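Local coordinates for protein CurM Sulfotransferase (Moorea producta, PDB 4GBM) that probably transfers a sulfo group from the donor PAPS to an intermediate of curacin biosynthesis, acting as a sulfotransferase domain of a polyketide synthase, at residues S57-P62 / R131-K136; L84-Q89 / H261-S266. The protein carries 2 engineered substitutions. All blocks are in the same frame, centred on the assembly; numbering follows the deposited sequence.

Contact 1 (S57-P62 / R131-K136)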
loop_
_atom_site.group_PDB
_atom_site.type_symbol
_atom_site.label_atom_id
_atom_site.label_comp_id
_atom_site.label_asym_id
_atom_site.label_seq_id
_atom_site.Cartn_x
_atom_site.Cartn_y
_atom_site.Cartn_z
ATOM N N SER A 57 -15.733 -9.327 3.287
ATOM C CA SER A 57 -14.816 -10.476 3.314
ATOM C C SER A 57 -13.372 -10.077 3.580
ATOM O O SER A 57 -12.503 -10.942 3.727
ATOM C CB SER A 57 -14.869 -11.246 1.989
ATOM O OG SER A 57 -16.156 -11.793 1.750
ATOM N N LEU A 58 -13.125 -8.772 3.620
ATOM C CA LEU A 58 -11.760 -8.244 3.674
ATOM C C LEU A 58 -11.561 -7.365 4.897
ATOM O O LEU A 58 -12.520 -6.813 5.444
ATOM C CB LEU A 58 -11.446 -7.448 2.396
ATOM C CG LEU A 58 -11.643 -8.148 1.039
ATOM C CD1 LEU A 58 -11.303 -7.194 -0.098
ATOM C CD2 LEU A 58 -10.818 -9.432 0.929
ATOM N N PHE A 59 -10.313 -7.259 5.343
ATOM C CA PHE A 59 -9.950 -6.300 6.374
ATOM C C PHE A 59 -8.739 -5.547 5.864
ATOM O O PHE A 59 -7.702 -6.150 5.624
ATOM C CB PHE A 59 -9.624 -6.990 7.700
ATOM C CG PHE A 59 -9.314 -6.028 8.804
ATOM C CD1 PHE A 59 -7.999 -5.660 9.075
ATOM C CD2 PHE A 59 -10.340 -5.461 9.556
ATOM C CE1 PHE A 59 -7.708 -4.753 10.088
ATOM C CE2 PHE A 59 -10.054 -4.552 10.578
ATOM C CZ PHE A 59 -8.736 -4.200 10.843
ATOM N N SER A 60 -8.883 -4.237 5.678
ATOM C CA SER A 60 -7.896 -3.462 4.925
ATOM C C SER A 60 -7.523 -2.174 5.676
ATOM O O SER A 60 -8.130 -1.117 5.446
ATOM C CB SER A 60 -8.464 -3.161 3.530
ATOM O OG SER A 60 -7.507 -2.563 2.686
ATOM N N PRO A 61 -6.541 -2.264 6.590
ATOM C CA PRO A 61 -6.198 -1.155 7.480
ATOM C C PRO A 61 -5.124 -0.218 6.918
ATOM O O PRO A 61 -4.488 -0.548 5.915
ATOM C CB PRO A 61 -5.632 -1.882 8.707
ATOM C CG PRO A 61 -4.934 -3.070 8.124
ATOM C CD PRO A 61 -5.823 -3.503 6.963
ATOM N N PRO A 62 -4.902 0.939 7.581
ATOM C CA PRO A 62 -3.690 1.718 7.313
ATOM C C PRO A 62 -2.459 0.864 7.617
ATOM O O PRO A 62 -2.573 -0.164 8.304
ATOM C CB PRO A 62 -3.775 2.881 8.318
ATOM C CG PRO A 62 -5.195 2.907 8.788
ATOM C CD PRO A 62 -5.684 1.494 8.701
ATOM N N ARG A 131 -12.551 -12.972 7.714
ATOM C CA ARG A 131 -12.048 -11.966 6.770
ATOM C C ARG A 131 -10.585 -12.214 6.401
ATOM O O ARG A 131 -9.823 -12.766 7.200
ATOM C CB ARG A 131 -12.205 -10.557 7.346
ATOM C CG ARG A 131 -13.654 -10.104 7.510
ATOM C CD ARG A 131 -13.745 -8.784 8.264
ATOM N NE ARG A 131 -13.464 -8.959 9.691
ATOM C CZ ARG A 131 -13.495 -7.980 10.593
ATOM N NH1 ARG A 131 -13.784 -6.736 10.227
ATOM N NH2 ARG A 131 -13.228 -8.248 11.865
ATOM N N LEU A 132 -10.214 -11.811 5.187
ATOM C CA LEU A 132 -8.831 -11.862 4.710
ATOM C C LEU A 132 -8.155 -10.504 4.855
ATOM O O LEU A 132 -8.710 -9.480 4.462
ATOM C CB LEU A 132 -8.766 -12.259 3.227
ATOM C CG LEU A 132 -9.139 -13.666 2.744
ATOM C CD1 LEU A 132 -8.925 -13.712 1.235
ATOM C CD2 LEU A 132 -8.323 -14.763 3.427
ATOM N N LEU A 133 -6.937 -10.508 5.391
ATOM C CA LEU A 133 -6.155 -9.287 5.532
ATOM C C LEU A 133 -5.639 -8.784 4.188
ATOM O O LEU A 133 -5.129 -9.560 3.381
ATOM C CB LEU A 133 -4.976 -9.531 6.476
ATOM C CG LEU A 133 -4.043 -8.356 6.757
ATOM C CD1 LEU A 133 -4.775 -7.244 7.492
ATOM C CD2 LEU A 133 -2.862 -8.836 7.584
ATOM N N VAL A 134 -5.825 -7.488 3.959
ATOM C CA VAL A 134 -5.205 -6.764 2.854
ATOM C C VAL A 134 -4.106 -5.916 3.452
ATOM O O VAL A 134 -4.363 -5.029 4.273
ATOM C CB VAL A 134 -6.212 -5.850 2.130
ATOM C CG1 VAL A 134 -5.511 -5.079 1.019
ATOM C CG2 VAL A 134 -7.383 -6.660 1.583
ATOM N N ASP A 135 -2.876 -6.207 3.047
ATOM C CA ASP A 135 -1.693 -5.557 3.590
ATOM C C ASP A 135 -1.063 -4.675 2.504
ATOM O O ASP A 135 -0.460 -5.172 1.554
ATOM C CB ASP A 135 -0.712 -6.621 4.106
ATOM C CG ASP A 135 0.447 -6.027 4.878
ATOM O OD1 ASP A 135 1.067 -6.771 5.672
ATOM O OD2 ASP A 135 0.740 -4.829 4.698
ATOM N N LYS A 136 -1.215 -3.357 2.663
ATOM C CA LYS A 136 -0.720 -2.365 1.700
ATOM C C LYS A 136 0.358 -1.463 2.298
ATOM O O LYS A 136 0.164 -0.888 3.372
ATOM C CB LYS A 136 -1.882 -1.477 1.216
ATOM C CG LYS A 136 -1.512 -0.457 0.103
ATOM C CD LYS A 136 -0.913 0.882 0.632
ATOM C CE LYS A 136 -1.995 1.833 1.149
ATOM N NZ LYS A 136 -1.394 3.189 1.372
HETATM O O HOH W 1 -2.339 0.537 4.214
HETATM O O HOH W 2 -3.015 -2.708 4.978
#

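Contact 2 (L84-Q89 / H261-S266). Engineered in segment 261-266: Ala262 (natural residue Gln), Ala263 (natural residue Lys). With ZN (zinc ion), chain B; ZN (zinc ion), chain C; SO4 (sulfate ion), chain Q.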
loop_
_atom_site.group_PDB
_atom_site.type_symbol
_atom_site.label_atom_id
_atom_site.label_comp_id
_atom_site.label_asym_id
_atom_site.label_seq_id
_atom_site.Cartn_x
_atom_site.Cartn_y
_atom_site.Cartn_z
ATOM N N LEU A 84 1.670 9.703 12.579
ATOM C CA LEU A 84 1.488 8.825 13.742
ATOM C C LEU A 84 1.506 7.317 13.450
ATOM O O LEU A 84 1.887 6.527 14.316
ATOM C CB LEU A 84 0.244 9.229 14.547
ATOM C CG LEU A 84 0.171 10.697 14.991
ATOM C CD1 LEU A 84 -1.160 10.973 15.676
ATOM C CD2 LEU A 84 1.335 11.099 15.902
ATOM N N GLY A 85 1.106 6.922 12.242
ATOM C CA GLY A 85 1.220 5.520 11.811
ATOM C C GLY A 85 0.523 4.519 12.716
ATOM O O GLY A 85 1.080 3.465 13.058
ATOM N N GLU A 86 -0.715 4.829 13.080
ATOM C CA GLU A 86 -1.457 4.017 14.043
ATOM C C GLU A 86 -2.277 2.884 13.427
ATOM O O GLU A 86 -3.229 2.411 14.046
ATOM C CB GLU A 86 -2.360 4.917 14.886
ATOM C CG GLU A 86 -1.586 5.909 15.734
ATOM C CD GLU A 86 -2.458 6.729 16.656
ATOM O OE1 GLU A 86 -1.879 7.460 17.479
ATOM O OE2 GLU A 86 -3.706 6.656 16.571
ATOM N N GLY A 87 -1.904 2.444 12.224
ATOM C CA GLY A 87 -2.583 1.319 11.572
ATOM C C GLY A 87 -2.774 0.128 12.496
ATOM O O GLY A 87 -3.874 -0.426 12.595
ATOM N N LEU A 88 -1.704 -0.269 13.178
ATOM C CA LEU A 88 -1.779 -1.410 14.093
ATOM C C LEU A 88 -2.669 -1.123 15.300
ATOM O O LEU A 88 -3.500 -1.954 15.670
ATOM C CB LEU A 88 -0.378 -1.862 14.526
ATOM C CG LEU A 88 -0.288 -3.173 15.320
ATOM C CD1 LEU A 88 -0.747 -4.375 14.479
ATOM C CD2 LEU A 88 1.138 -3.378 15.809
ATOM N N GLN A 89 -2.512 0.060 15.892
ATOM C CA GLN A 89 -3.366 0.496 17.004
ATOM C C GLN A 89 -4.843 0.530 16.604
ATOM O O GLN A 89 -5.694 0.016 17.329
ATOM C CB GLN A 89 -2.911 1.860 17.522
ATOM C CG GLN A 89 -3.526 2.272 18.840
ATOM C CD GLN A 89 -3.071 3.653 19.285
ATOM O OE1 GLN A 89 -3.814 4.626 19.181
ATOM N NE2 GLN A 89 -1.839 3.742 19.776
ATOM N N HIS A 261 -6.551 12.919 11.711
ATOM C CA HIS A 261 -6.031 12.678 10.373
ATOM C C HIS A 261 -4.605 12.109 10.391
ATOM O O HIS A 261 -4.313 11.144 9.674
ATOM C CB HIS A 261 -6.143 13.978 9.572
ATOM C CG HIS A 261 -5.411 13.971 8.269
ATOM N ND1 HIS A 261 -4.298 14.748 8.046
ATOM C CD2 HIS A 261 -5.651 13.312 7.111
ATOM C CE1 HIS A 261 -3.876 14.567 6.808
ATOM N NE2 HIS A 261 -4.676 13.696 6.224
ATOM N N ALA A 262 -3.739 12.674 11.238
ATOM C CA ALA A 262 -2.343 12.242 11.324
ATOM C C ALA A 262 -2.184 10.783 11.769
ATOM O O ALA A 262 -1.161 10.164 11.498
ATOM C CB ALA A 262 -1.543 13.171 12.233
ATOM N N ALA A 263 -3.210 10.240 12.422
ATOM C CA ALA A 263 -3.154 8.874 12.952
ATOM C C ALA A 263 -3.152 7.778 11.877
ATOM O O ALA A 263 -2.579 6.709 12.095
ATOM C CB ALA A 263 -4.281 8.641 13.960
ATOM N N SER A 264 -3.768 8.039 10.727
ATOM C CA SER A 264 -3.810 7.034 9.653
ATOM C C SER A 264 -2.699 7.230 8.625
ATOM O O SER A 264 -2.607 6.481 7.652
ATOM C CB SER A 264 -5.183 7.008 8.970
ATOM O OG SER A 264 -6.149 6.434 9.834
ATOM N N LEU A 265 -1.861 8.241 8.847
ATOM C CA LEU A 265 -0.773 8.563 7.926
ATOM C C LEU A 265 0.541 8.030 8.465
ATOM O O LEU A 265 0.709 7.886 9.676
ATOM C CB LEU A 265 -0.677 10.077 7.718
ATOM C CG LEU A 265 -1.491 10.739 6.606
ATOM C CD1 LEU A 265 -2.986 10.392 6.655
ATOM C CD2 LEU A 265 -1.277 12.248 6.690
ATOM N N SER A 266 1.472 7.737 7.563
ATOM C CA SER A 266 2.763 7.198 7.957
ATOM C C SER A 266 3.873 8.047 7.388
ATOM O O SER A 266 4.506 8.811 8.128
ATOM C CB SER A 266 2.905 5.738 7.507
ATOM O OG SER A 266 1.995 4.924 8.221
HETATM ZN ZN ZN B . -3.318 8.406 18.528
HETATM ZN ZN ZN C . -4.786 13.374 4.135
HETATM S S SO4 Q . 1.145 1.383 16.548
HETATM O O1 SO4 Q . 1.608 0.016 16.345
HETATM O O2 SO4 Q . 2.125 2.274 15.926
HETATM O O3 SO4 Q . -0.145 1.580 15.902
HETATM O O4 SO4 Q . 1.088 1.621 17.984
HETATM O O HOH W 3 -4.879 7.458 19.337
#

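Contact 1 (S57-P62 / R131-K136)
Leu58 and Phe59 pair in parallel with Leu132 and Leu133, joining the edge strand 58-59 to strand 132-136 in the five-stranded parallel sheet of the sulfotransferase fold. Three backbone hydrogen bonds zip the strands. Leu132 N donates to Ser57 O (2.9 Å), Phe59 N to Leu132 O, and Val134 N to Phe59 O (2.8 Å), the last almost straight at 173°. The CA hydrogens of Arg131, Leu58 and Leu133 add weaker contacts to the same three oxygens.

Beyond Ser60 the two segments separate and water takes over. One water links Pro61 O, Val134 O and Lys136 N, and a second lies between Pro61 O and Lys136 O.

Apolar contacts line both faces. On one face, Leu58 packs on Leu132 CB through CD2 and on Val134 CG2 through CB. On the other, Leu133 CD1 meets the edge of the Phe59 ring, in its plane, 3.9 Å from Phe59 CD1, and also touches Pro61 CD.

Val134 CB also lies 3.6 Å from Ser60 OG, whose hydrogen bond goes to Arg49 O.

The Arg131 chain runs past Ser57 and bends at chi3 (-73°), which brings NH1 to 3.7 Å from Phe59 CD2. The ring edge stands over one guanidinium face, the planes 80° apart. Arg131 NE is hydrogen-bonded to Ile128 O. An alanine here would remove the guanidinium and is likely to take away the packing at the Phe59 CD2 edge and leave Ile128 O without this donor.

The backbone thus sets the register, while apolar side chains and two waters complete a largely buried seam.

Contact 2 (L84-Q89 / H261-S266)
Leu84, Gly85 and Glu86 each donate a backbone N-H to the turn at 261-266, Gly85 with positive phi (57°). The meeting joins the start of helix 87-96 of the sulfotransferase (P-loop NTPase-like) fold, with Glu86 at its N-cap position, to a loop between helices 228-239 and 297-305. Leu84 N reaches Ala262 O from above the carbonyl plane (3.1 Å). Gly85 N bonds to Leu265 O and Glu86 N to Ala263 O, both 2.8 Å and nearly along the C=O axis, but the Gly85 bond is bent at its hydrogen, at 136°.

Ala262 and Ala263 are engineered, replacing Gln and Lys. Leu84 lies across them: CG is 4.1 Å from Ala262 CB, and CD1 approaches Ala263 CB. Ser266 OG sits 3.7 Å from Gly85 CA and is hydrogen-bonded to His65.

The Glu86 chain is extended beyond CG and runs out alongside Ala263, with Glu86 OE2 3.3 Å from Ala263 CB. Its carboxylate binds one zinc ion, and His261 NE2 binds another together with Asp269. At the first turn of the helix, Gln89 N donates to O3 of a sulfate, probably from the crystallisation liquor, which Arg75 also holds. Glu86 OE1 lies 2.0 Å from its zinc, and the water on that metal donates to Glu86 OE2.

How the contacts relate
From the N terminus the chain runs through 57-62, then 84-89, then 131-136, and last 261-266. The two contacts therefore cross. Contact 1 closes a loop of 68 residues, largely helical and without strand, that returns to the sheet beside its edge strand. Segment 84-89 lies within that loop. Contact 2 closes a longer loop of 171 residues, which takes in strand 132-136 and the strands 158-163 and 216-220. Their centres are 16 Å apart, yet they touch: Pro62 packs on Gly87 and Ser264. Helix 87-96 also covers Phe59 and Pro61. Together they tie the sheet edge, this helix and the late loop.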